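Local structure of glycogen synthase (6GNF) at residues R325-G330 with K513-C518; N439-M444 with N521-K526; T448-A453 with D460-Q465. The protein belongs to the glycogen and starch synthases, glycosyltransferases of the two-domain GT-B fold, with ADP and a glycan bound in this model. One frame throughout, in Å; residues are numbered along the deposited sequence.

Contact 1: R325-G330 with K513-C518; sequences RTINSG and KMRLDC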
loop_
_atom_site.group_PDB
_atom_site.type_symbol
_atom_site.label_atom_id
_atom_site.label_comp_id
_atom_site.label_asym_id
_atom_site.label_seq_id
_atom_site.Cartn_x
_atom_site.Cartn_y
_atom_site.Cartn_z
ATOM N N ARG A 325 0.895 12.898 -28.358
ATOM C CA ARG A 325 1.250 13.725 -29.510
ATOM C C ARG A 325 2.062 14.962 -29.124
ATOM O O ARG A 325 2.986 15.333 -29.843
ATOM C CB ARG A 325 0.003 14.164 -30.280
ATOM C CG ARG A 325 -0.777 13.021 -30.917
ATOM C CD ARG A 325 -1.744 13.521 -31.983
ATOM N NE ARG A 325 -2.465 14.736 -31.583
ATOM C CZ ARG A 325 -3.468 14.783 -30.699
ATOM N NH1 ARG A 325 -3.898 13.681 -30.087
ATOM N NH2 ARG A 325 -4.047 15.951 -30.419
ATOM N N THR A 326 1.727 15.590 -27.997
ATOM C CA THR A 326 2.365 16.855 -27.613
ATOM C C THR A 326 3.404 16.693 -26.507
ATOM O O THR A 326 3.753 17.659 -25.831
ATOM C CB THR A 326 1.320 17.896 -27.169
ATOM O OG1 THR A 326 0.699 17.473 -25.951
ATOM C CG2 THR A 326 0.260 18.079 -28.246
ATOM N N ILE A 327 3.859 15.464 -26.292
ATOM C CA ILE A 327 4.813 15.173 -25.225
ATOM C C ILE A 327 6.122 15.966 -25.350
ATOM O O ILE A 327 6.701 16.375 -24.345
ATOM C CB ILE A 327 5.125 13.662 -25.149
ATOM C CG1 ILE A 327 5.954 13.350 -23.900
ATOM C CG2 ILE A 327 5.853 13.186 -26.408
ATOM C CD1 ILE A 327 6.135 11.873 -23.625
ATOM N N ASN A 328 6.593 16.184 -26.573
ATOM C CA ASN A 328 7.842 16.918 -26.774
ATOM C C ASN A 328 7.774 18.374 -26.306
ATOM O O ASN A 328 8.780 18.926 -25.857
ATOM C CB ASN A 328 8.268 16.872 -28.242
ATOM C CG ASN A 328 8.776 15.503 -28.668
ATOM O OD1 ASN A 328 9.163 14.671 -27.849
ATOM N ND2 ASN A 328 8.796 15.275 -29.973
ATOM N N SER A 329 6.601 18.994 -26.422
ATOM C CA SER A 329 6.382 20.351 -25.913
ATOM C C SER A 329 6.128 20.344 -24.396
ATOM O O SER A 329 6.984 20.735 -23.603
ATOM C CB SER A 329 5.198 21.014 -26.631
ATOM O OG SER A 329 5.263 20.819 -28.029
ATOM N N GLY A 330 4.978 19.821 -23.993
ATOM C CA GLY A 330 4.499 19.953 -22.619
ATOM C C GLY A 330 5.393 19.330 -21.561
ATOM O O GLY A 330 5.524 19.863 -20.458
ATOM N N LYS A 513 10.513 6.339 -28.312
ATOM C CA LYS A 513 9.563 5.253 -28.520
ATOM C C LYS A 513 9.103 4.653 -27.192
ATOM O O LYS A 513 7.919 4.361 -27.025
ATOM C CB LYS A 513 10.172 4.159 -29.396
ATOM C CG LYS A 513 9.174 3.099 -29.844
ATOM C CD LYS A 513 9.873 1.932 -30.525
ATOM C CE LYS A 513 8.882 1.012 -31.222
ATOM N NZ LYS A 513 7.872 0.453 -30.283
ATOM N N MET A 514 10.039 4.483 -26.258
ATOM C CA MET A 514 9.731 3.902 -24.950
ATOM C C MET A 514 8.715 4.755 -24.181
ATOM O O MET A 514 7.848 4.219 -23.479
ATOM C CB MET A 514 11.010 3.702 -24.124
ATOM C CG MET A 514 10.812 2.858 -22.870
ATOM S SD MET A 514 12.338 2.365 -22.031
ATOM C CE MET A 514 12.857 0.963 -23.014
ATOM N N ARG A 515 8.824 6.074 -24.298
ATOM C CA ARG A 515 7.867 6.974 -23.657
ATOM C C ARG A 515 6.467 6.816 -24.230
ATOM O O ARG A 515 5.497 6.824 -23.495
ATOM C CB ARG A 515 8.305 8.427 -23.812
ATOM C CG ARG A 515 9.624 8.749 -23.133
ATOM C CD ARG A 515 9.848 10.247 -23.054
ATOM N NE ARG A 515 9.669 10.904 -24.346
ATOM C CZ ARG A 515 9.804 12.210 -24.537
ATOM N NH1 ARG A 515 9.621 12.732 -25.744
ATOM N NH2 ARG A 515 10.128 13.007 -23.526
ATOM N N LEU A 516 6.375 6.741 -25.554
ATOM C CA LEU A 516 5.090 6.556 -26.220
ATOM C C LEU A 516 4.487 5.214 -25.850
ATOM O O LEU A 516 3.283 5.132 -25.598
ATOM C CB LEU A 516 5.234 6.692 -27.744
ATOM C CG LEU A 516 5.015 8.085 -28.358
ATOM C CD1 LEU A 516 5.493 9.220 -27.459
ATOM C CD2 LEU A 516 5.683 8.177 -29.724
ATOM N N ASP A 517 5.327 4.180 -25.777
ATOM C CA ASP A 517 4.880 2.839 -25.382
ATOM C C ASP A 517 4.375 2.838 -23.941
ATOM O O ASP A 517 3.369 2.196 -23.631
ATOM C CB ASP A 517 6.006 1.805 -25.534
ATOM C CG ASP A 517 6.335 1.497 -26.988
ATOM O OD1 ASP A 517 5.798 2.200 -27.866
ATOM O OD2 ASP A 517 7.138 0.574 -27.256
ATOM N N CYS A 518 5.068 3.575 -23.076
ATOM C CA CYS A 518 4.636 3.751 -21.703
ATOM C C CYS A 518 3.276 4.432 -21.646
ATOM O O CYS A 518 2.403 3.983 -20.914
ATOM C CB CYS A 518 5.653 4.572 -20.903
ATOM S SG CYS A 518 7.092 3.634 -20.332
#
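The flat guanidinium group of R515 meets helix 327-341 on one face and at one edge. Over the face sits the methyl end of I327: CD1 lies 3.7 Å above the guanidinium plane, over its centre, and 3.7 Å from NE of R515. At the edge, in the plane, NH1 of R515 lies 2.9 Å from OD1 of N328. This hydrogen bond is weak because the N-H points well off the oxygen, at 121°. The amide and guanidinium planes are turned 30° from each other. Both torsions of I327 are close to 180° (chi1 -171°), which stretches CG1 and CD1 across the gap to the arginine. R515 bends at chi3, turning its end against the isoleucine.

The contact brings the first turn of helix 327-341 against helix 509-520, which follows the last strands of the C-terminal Rossmann-like domain of this GT-B fold. A long side chain with an aliphatic stem suits the position of R515: its carbons pack on I449 of strand 449-452 while its charged end stays within reach of the amide of N328, an exposed residue.

Beside this pair, CG2 of I327 touches CD1 of L516 at 4.1 Å, branch against branch, and I327 also packs on M519 one turn further along. T326 takes the N-cap position of helix 327-341 without capping it through its side chain. On helix 509-520, K513 NZ and D517 OD2, 3.1 Å apart, form a salt bridge one helical turn apart, along the partly exposed flank of the helix.

Contact 2: N439-M444 with N521-K526; sequences NQLYAM and NDVSWK. With ADP (adenosine-5'-diphosphate), chain F.
A methionine sulfur serves here as a hydrogen-bond acceptor: ND2 of N521 lies 3.5 Å from SD of M444, the N-H...S angle a bent 143°, so the bond is weak. The two side chains meet where helix 439-445 of the C-terminal Rossmann-like domain faces the linker between helices 509-520 and 526-540, the stretch by which the chain of a GT-B enzyme returns to the N-terminal domain. M444 bends at chi3 (-74°), which brings CE as well as SD against the amide, CE lying 3.6 Å from ND2. A long, flexible thioether can offer a polar neighbour a weak acceptor and still pack on apolar ones.

Next to it V523 turns its side chain to the helix. Its CG1 lies 4.0 Å from CD2 of L441, the compact valine bringing a methyl against the leucine without reaching past it. The backbone of V523 is also hydrogen-bonded to T305, and W525 packs on helix 39-54 of the N-terminal domain.

In the linker, D522 OD1 accepts from S524 N, closing an Asx turn, and from S524 OG on the syn side of the carboxylate. On the N-terminal part of the helix ADP is met by two side chains: CE2 of Y442 meets ribose O3' near the ring plane, and O2' of ADP gives a weak hydrogen bond to OD1 of N439, 3.1 Å away.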
loop_
_atom_site.group_PDB
_atom_site.type_symbol
_atom_site.label_atom_id
_atom_site.label_comp_id
_atom_site.label_asym_id
_atom_site.label_seq_id
_atom_site.Cartn_x
_atom_site.Cartn_y
_atom_site.Cartn_z
ATOM N N ASN A 439 3.917 4.086 -7.982
ATOM C CA ASN A 439 4.666 5.117 -8.685
ATOM C C ASN A 439 4.927 4.815 -10.136
ATOM O O ASN A 439 4.769 5.696 -10.973
ATOM C CB ASN A 439 6.018 5.343 -8.028
ATOM C CG ASN A 439 5.939 6.233 -6.820
ATOM O OD1 ASN A 439 4.857 6.503 -6.282
ATOM N ND2 ASN A 439 7.096 6.677 -6.362
ATOM N N GLN A 440 5.332 3.583 -10.422
ATOM C CA GLN A 440 5.733 3.216 -11.776
ATOM C C GLN A 440 4.547 3.241 -12.742
ATOM O O GLN A 440 4.722 3.540 -13.921
ATOM C CB GLN A 440 6.451 1.857 -11.799
ATOM C CG GLN A 440 5.558 0.625 -11.700
ATOM C CD GLN A 440 5.188 0.241 -10.276
ATOM O OE1 GLN A 440 5.336 1.029 -9.330
ATOM N NE2 GLN A 440 4.750 -0.992 -10.112
ATOM N N LEU A 441 3.349 2.980 -12.227
ATOM C CA LEU A 441 2.138 3.019 -13.044
ATOM C C LEU A 441 1.810 4.458 -13.407
ATOM O O LEU A 441 1.591 4.785 -14.579
ATOM C CB LEU A 441 0.961 2.391 -12.303
ATOM C CG LEU A 441 1.142 0.973 -11.754
ATOM C CD1 LEU A 441 -0.165 0.478 -11.151
ATOM C CD2 LEU A 441 1.627 0.015 -12.826
ATOM N N TYR A 442 1.821 5.332 -12.406
ATOM C CA TYR A 442 1.638 6.755 -12.645
ATOM C C TYR A 442 2.668 7.251 -13.647
ATOM O O TYR A 442 2.330 7.927 -14.623
ATOM C CB TYR A 442 1.776 7.550 -11.347
ATOM C CG TYR A 442 0.679 7.344 -10.326
ATOM C CD1 TYR A 442 -0.606 6.982 -10.701
ATOM C CD2 TYR A 442 0.926 7.556 -8.975
ATOM C CE1 TYR A 442 -1.607 6.813 -9.763
ATOM C CE2 TYR A 442 -0.071 7.395 -8.032
ATOM C CZ TYR A 442 -1.336 7.021 -8.433
ATOM O OH TYR A 442 -2.320 6.848 -7.489
ATOM N N ALA A 443 3.930 6.927 -13.397
ATOM C CA ALA A 443 5.023 7.395 -14.233
ATOM C C ALA A 443 4.789 7.051 -15.700
ATOM O O ALA A 443 4.958 7.895 -16.575
ATOM C CB ALA A 443 6.339 6.804 -13.756
ATOM N N MET A 444 4.415 5.809 -15.972
ATOM C CA MET A 444 4.197 5.368 -17.341
ATOM C C MET A 444 3.081 6.144 -18.034
ATOM O O MET A 444 3.188 6.454 -19.212
ATOM C CB MET A 444 3.953 3.858 -17.401
ATOM C CG MET A 444 5.219 3.054 -17.137
ATOM S SD MET A 444 5.064 1.273 -17.355
ATOM C CE MET A 444 4.119 0.825 -15.906
ATOM N N ASN A 521 0.430 2.230 -22.518
ATOM C CA ASN A 521 0.255 1.112 -21.591
ATOM C C ASN A 521 -0.956 1.302 -20.690
ATOM O O ASN A 521 -1.005 2.245 -19.902
ATOM C CB ASN A 521 1.513 0.957 -20.734
ATOM C CG ASN A 521 1.501 -0.301 -19.893
ATOM O OD1 ASN A 521 0.805 -1.260 -20.209
ATOM N ND2 ASN A 521 2.292 -0.307 -18.818
ATOM N N ASP A 522 -1.926 0.401 -20.799
ATOM C CA ASP A 522 -3.155 0.494 -20.014
ATOM C C ASP A 522 -2.932 -0.083 -18.612
ATOM O O ASP A 522 -2.696 -1.274 -18.448
ATOM C CB ASP A 522 -4.292 -0.236 -20.730
ATOM C CG ASP A 522 -5.590 -0.232 -19.941
ATOM O OD1 ASP A 522 -5.852 0.717 -19.160
ATOM O OD2 ASP A 522 -6.360 -1.202 -20.112
ATOM N N VAL A 523 -2.978 0.790 -17.612
ATOM C CA VAL A 523 -2.764 0.407 -16.220
ATOM C C VAL A 523 -4.003 0.712 -15.361
ATOM O O VAL A 523 -3.893 0.925 -14.156
ATOM C CB VAL A 523 -1.510 1.104 -15.633
ATOM C CG1 VAL A 523 -0.252 0.563 -16.283
ATOM C CG2 VAL A 523 -1.569 2.615 -15.801
ATOM N N SER A 524 -5.172 0.785 -15.998
ATOM C CA SER A 524 -6.419 1.041 -15.281
ATOM C C SER A 524 -6.868 -0.205 -14.531
ATOM O O SER A 524 -6.259 -1.281 -14.670
ATOM C CB SER A 524 -7.514 1.468 -16.244
ATOM O OG SER A 524 -7.885 0.384 -17.074
ATOM N N TRP A 525 -7.933 -0.057 -13.739
ATOM C CA TRP A 525 -8.485 -1.167 -12.966
ATOM C C TRP A 525 -9.320 -2.155 -13.789
ATOM O O TRP A 525 -9.701 -3.204 -13.292
ATOM C CB TRP A 525 -9.304 -0.630 -11.791
ATOM C CG TRP A 525 -8.457 -0.294 -10.634
ATOM C CD1 TRP A 525 -8.143 0.949 -10.179
ATOM C CD2 TRP A 525 -7.768 -1.218 -9.790
ATOM N NE1 TRP A 525 -7.308 0.857 -9.089
ATOM C CE2 TRP A 525 -7.064 -0.462 -8.829
ATOM C CE3 TRP A 525 -7.686 -2.611 -9.746
ATOM C CZ2 TRP A 525 -6.282 -1.049 -7.843
ATOM C CZ3 TRP A 525 -6.913 -3.199 -8.757
ATOM C CH2 TRP A 525 -6.218 -2.417 -7.819
ATOM N N LYS A 526 -9.599 -1.818 -15.041
ATOM C CA LYS A 526 -10.497 -2.592 -15.902
ATOM C C LYS A 526 -10.169 -4.092 -15.951
ATOM O O LYS A 526 -10.991 -4.920 -15.555
ATOM C CB LYS A 526 -10.480 -1.978 -17.303
ATOM C CG LYS A 526 -11.684 -2.270 -18.185
ATOM C CD LYS A 526 -11.915 -1.106 -19.157
ATOM C CE LYS A 526 -12.053 -1.555 -20.604
ATOM N NZ LYS A 526 -13.210 -2.468 -20.815
HETATM P PB ADP F . 3.677 2.098 -0.562
HETATM O O1B ADP F . 4.517 0.865 -0.349
HETATM O O2B ADP F . 2.205 1.808 -0.668
HETATM O O3B ADP F . 4.050 3.244 0.339
HETATM P PA ADP F . 3.187 2.605 -3.358
HETATM O O1A ADP F . 2.339 1.346 -3.482
HETATM O O2A ADP F . 4.080 3.060 -4.504
HETATM O O3A ADP F . 4.132 2.557 -2.042
HETATM O "O5'" ADP F . 2.215 3.841 -2.982
HETATM C "C5'" ADP F . 2.714 5.022 -2.345
HETATM C "C4'" ADP F . 1.891 6.204 -2.844
HETATM O "O4'" ADP F . 2.103 7.379 -2.058
HETATM C "C3'" ADP F . 2.282 6.560 -4.263
HETATM O "O3'" ADP F . 1.079 6.816 -4.995
HETATM C "C2'" ADP F . 3.153 7.789 -4.125
HETATM O "O2'" ADP F . 2.935 8.635 -5.250
HETATM C "C1'" ADP F . 2.692 8.429 -2.827
HETATM N N9 ADP F . 3.745 9.059 -1.984
HETATM C C8 ADP F . 4.675 8.422 -1.241
HETATM N N7 ADP F . 5.457 9.307 -0.565
HETATM C C5 ADP F . 5.016 10.541 -0.865
HETATM C C6 ADP F . 5.376 11.929 -0.508
HETATM N N6 ADP F . 6.397 12.190 0.332
HETATM N N1 ADP F . 4.658 12.935 -1.050
HETATM C C2 ADP F . 3.637 12.713 -1.894
HETATM N N3 ADP F . 3.256 11.475 -2.259
HETATM C C4 ADP F . 3.886 10.371 -1.790
#

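Contact 3: T448-A453 with D460-Q465; sequences TIPVVA and DTVPPQ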
loop_
_atom_site.group_PDB
_atom_site.type_symbol
_atom_site.label_atom_id
_atom_site.label_comp_id
_atom_site.label_asym_id
_atom_site.label_seq_id
_atom_site.Cartn_x
_atom_site.Cartn_y
_atom_site.Cartn_z
ATOM N N THR A 448 6.963 8.786 -18.379
ATOM C CA THR A 448 8.166 8.793 -17.564
ATOM C C THR A 448 8.577 7.340 -17.352
ATOM O O THR A 448 7.776 6.520 -16.911
ATOM C CB THR A 448 7.907 9.513 -16.221
ATOM O OG1 THR A 448 7.592 10.891 -16.475
ATOM C CG2 THR A 448 9.118 9.448 -15.304
ATOM N N ILE A 449 9.836 7.041 -17.648
ATOM C CA ILE A 449 10.301 5.664 -17.768
ATOM C C ILE A 449 10.773 5.095 -16.429
ATOM O O ILE A 449 11.696 5.643 -15.821
ATOM C CB ILE A 449 11.449 5.579 -18.790
ATOM C CG1 ILE A 449 10.913 5.894 -20.189
ATOM C CG2 ILE A 449 12.095 4.202 -18.762
ATOM C CD1 ILE A 449 11.982 6.207 -21.214
ATOM N N PRO A 450 10.170 3.974 -15.982
ATOM C CA PRO A 450 10.615 3.370 -14.726
ATOM C C PRO A 450 11.998 2.716 -14.796
ATOM O O PRO A 450 12.319 2.030 -15.768
ATOM C CB PRO A 450 9.546 2.300 -14.439
ATOM C CG PRO A 450 8.376 2.670 -15.281
ATOM C CD PRO A 450 8.953 3.320 -16.497
ATOM N N VAL A 451 12.794 2.948 -13.754
ATOM C CA VAL A 451 14.043 2.238 -13.530
ATOM C C VAL A 451 13.919 1.661 -12.127
ATOM O O VAL A 451 14.009 2.388 -11.141
ATOM C CB VAL A 451 15.269 3.170 -13.648
ATOM C CG1 VAL A 451 16.566 2.400 -13.475
ATOM C CG2 VAL A 451 15.258 3.900 -14.974
ATOM N N VAL A 452 13.712 0.349 -12.052
ATOM C CA VAL A 452 13.196 -0.284 -10.851
ATOM C C VAL A 452 14.007 -1.501 -10.414
ATOM O O VAL A 452 14.716 -2.111 -11.204
ATOM C CB VAL A 452 11.723 -0.706 -11.058
ATOM C CG1 VAL A 452 10.882 0.505 -11.430
ATOM C CG2 VAL A 452 11.592 -1.774 -12.133
ATOM N N ALA A 453 13.902 -1.828 -9.133
ATOM C CA ALA A 453 14.496 -3.046 -8.605
ATOM C C ALA A 453 13.743 -4.268 -9.138
ATOM O O ALA A 453 12.526 -4.218 -9.318
ATOM C CB ALA A 453 14.463 -3.042 -7.086
ATOM N N ASP A 460 6.604 -7.555 -12.842
ATOM C CA ASP A 460 5.372 -7.705 -13.617
ATOM C C ASP A 460 5.002 -6.453 -14.403
ATOM O O ASP A 460 4.499 -6.557 -15.514
ATOM C CB ASP A 460 4.190 -8.068 -12.696
ATOM C CG ASP A 460 4.229 -9.498 -12.218
ATOM O OD1 ASP A 460 4.478 -10.404 -13.035
ATOM O OD2 ASP A 460 4.003 -9.727 -11.018
ATOM N N THR A 461 5.211 -5.284 -13.806
ATOM C CA THR A 461 4.707 -4.028 -14.363
ATOM C C THR A 461 5.684 -3.292 -15.276
ATOM O O THR A 461 5.282 -2.417 -16.037
ATOM C CB THR A 461 4.282 -3.066 -13.237
ATOM O OG1 THR A 461 5.360 -2.917 -12.295
ATOM C CG2 THR A 461 3.055 -3.609 -12.532
ATOM N N VAL A 462 6.964 -3.638 -15.192
ATOM C CA VAL A 462 8.003 -2.988 -16.002
ATOM C C VAL A 462 8.798 -4.035 -16.797
ATOM O O VAL A 462 9.949 -4.340 -16.473
ATOM C CB VAL A 462 8.964 -2.151 -15.126
ATOM C CG1 VAL A 462 9.903 -1.311 -15.991
ATOM C CG2 VAL A 462 8.182 -1.251 -14.188
ATOM N N PRO A 463 8.173 -4.615 -17.836
ATOM C CA PRO A 463 8.929 -5.427 -18.784
ATOM C C PRO A 463 9.853 -4.552 -19.641
ATOM O O PRO A 463 9.772 -3.323 -19.570
ATOM C CB PRO A 463 7.834 -6.076 -19.635
ATOM C CG PRO A 463 6.688 -5.134 -19.551
ATOM C CD PRO A 463 6.732 -4.626 -18.142
ATOM N N PRO A 464 10.723 -5.173 -20.458
ATOM C CA PRO A 464 11.749 -4.418 -21.198
ATOM C C PRO A 464 11.268 -3.329 -22.178
ATOM O O PRO A 464 12.044 -2.426 -22.500
ATOM C CB PRO A 464 12.515 -5.516 -21.957
ATOM C CG PRO A 464 12.259 -6.766 -21.190
ATOM C CD PRO A 464 10.867 -6.628 -20.655
ATOM N N GLN A 465 10.026 -3.430 -22.662
ATOM C CA GLN A 465 9.469 -2.419 -23.573
ATOM C C GLN A 465 9.211 -1.099 -22.863
ATOM O O GLN A 465 9.255 -0.050 -23.481
ATOM C CB GLN A 465 8.148 -2.863 -24.197
ATOM C CG GLN A 465 7.127 -3.404 -23.225
ATOM C CD GLN A 465 7.050 -4.910 -23.237
ATOM O OE1 GLN A 465 8.050 -5.611 -23.119
ATOM N NE2 GLN A 465 5.835 -5.410 -23.325
#
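Apolar packing accounts for everything that passes between T448-A453 and D460-Q465, and it converges on V462. Both methyls of this valine face the ring of P450: CG2 lies 3.8 Å and CG1 3.9 Å from CB of P450, so the proline ring is met at its CB corner by a fork of two branches. V452 reaches V462 tip to tip, its CG2 4.0 Å from CB of V462 and equally far from CG2. With CG1 of V462 anti to the backbone N (chi1 -171°), CG2 is left to fit between the proline and the second valine. Small branched and cyclic side chains suit this buried place, since they carry few internal rotations and are compact and wholly hydrocarbon.

These elements belong to a beta-alpha-beta unit made of strand 449-452, helix 457-461 and strand 468-469, part of the parallel sheet of the C-terminal Rossmann-like domain. P450 and V452 point to the side of the sheet where the chain comes back past it, whereas V451 points away. V462 is the first residue to leave the helical conformation, and P463 directly after it disfavours helical angles at V462, which takes phi -125°, psi 72°.

Backbone bonds fix the strand from its flanks. I449 pairs with D425 and C427, V451 with C427 and M429, and P450 pairs with F468; having no N-H of its own, the proline can take part only through its carbonyl oxygen.

Side-chain hydrogen bonds hold the second segment: T461 OG1 is bonded to G457 O in the preceding helical turn, and D460 OD2 to the backbone N of N274 of helix 273-281.

How the contacts relate
From the N terminus, the chain sets down 325-330, at the start of helix 327-341, then 439-444, and only then closes its first loop: the short one of contact 3, between 448-453 and 460-465. Contact 1 closes next at 513-518 and contact 2 last at 521-526, so contacts 1 and 2 cross while contact 3 is nested inside both. Helix 509-520 touches both other contacts: M514 packs on I449 and on the backbone of Q465, and C518 on M444. A probable hydrogen bond from T448 N to A443 O joins contacts 2 and 3. They tie strand 449-452 of the C-terminal domain's parallel sheet to helices 327-341, 439-445 and 509-520 and to the linker returning to the N-terminal domain.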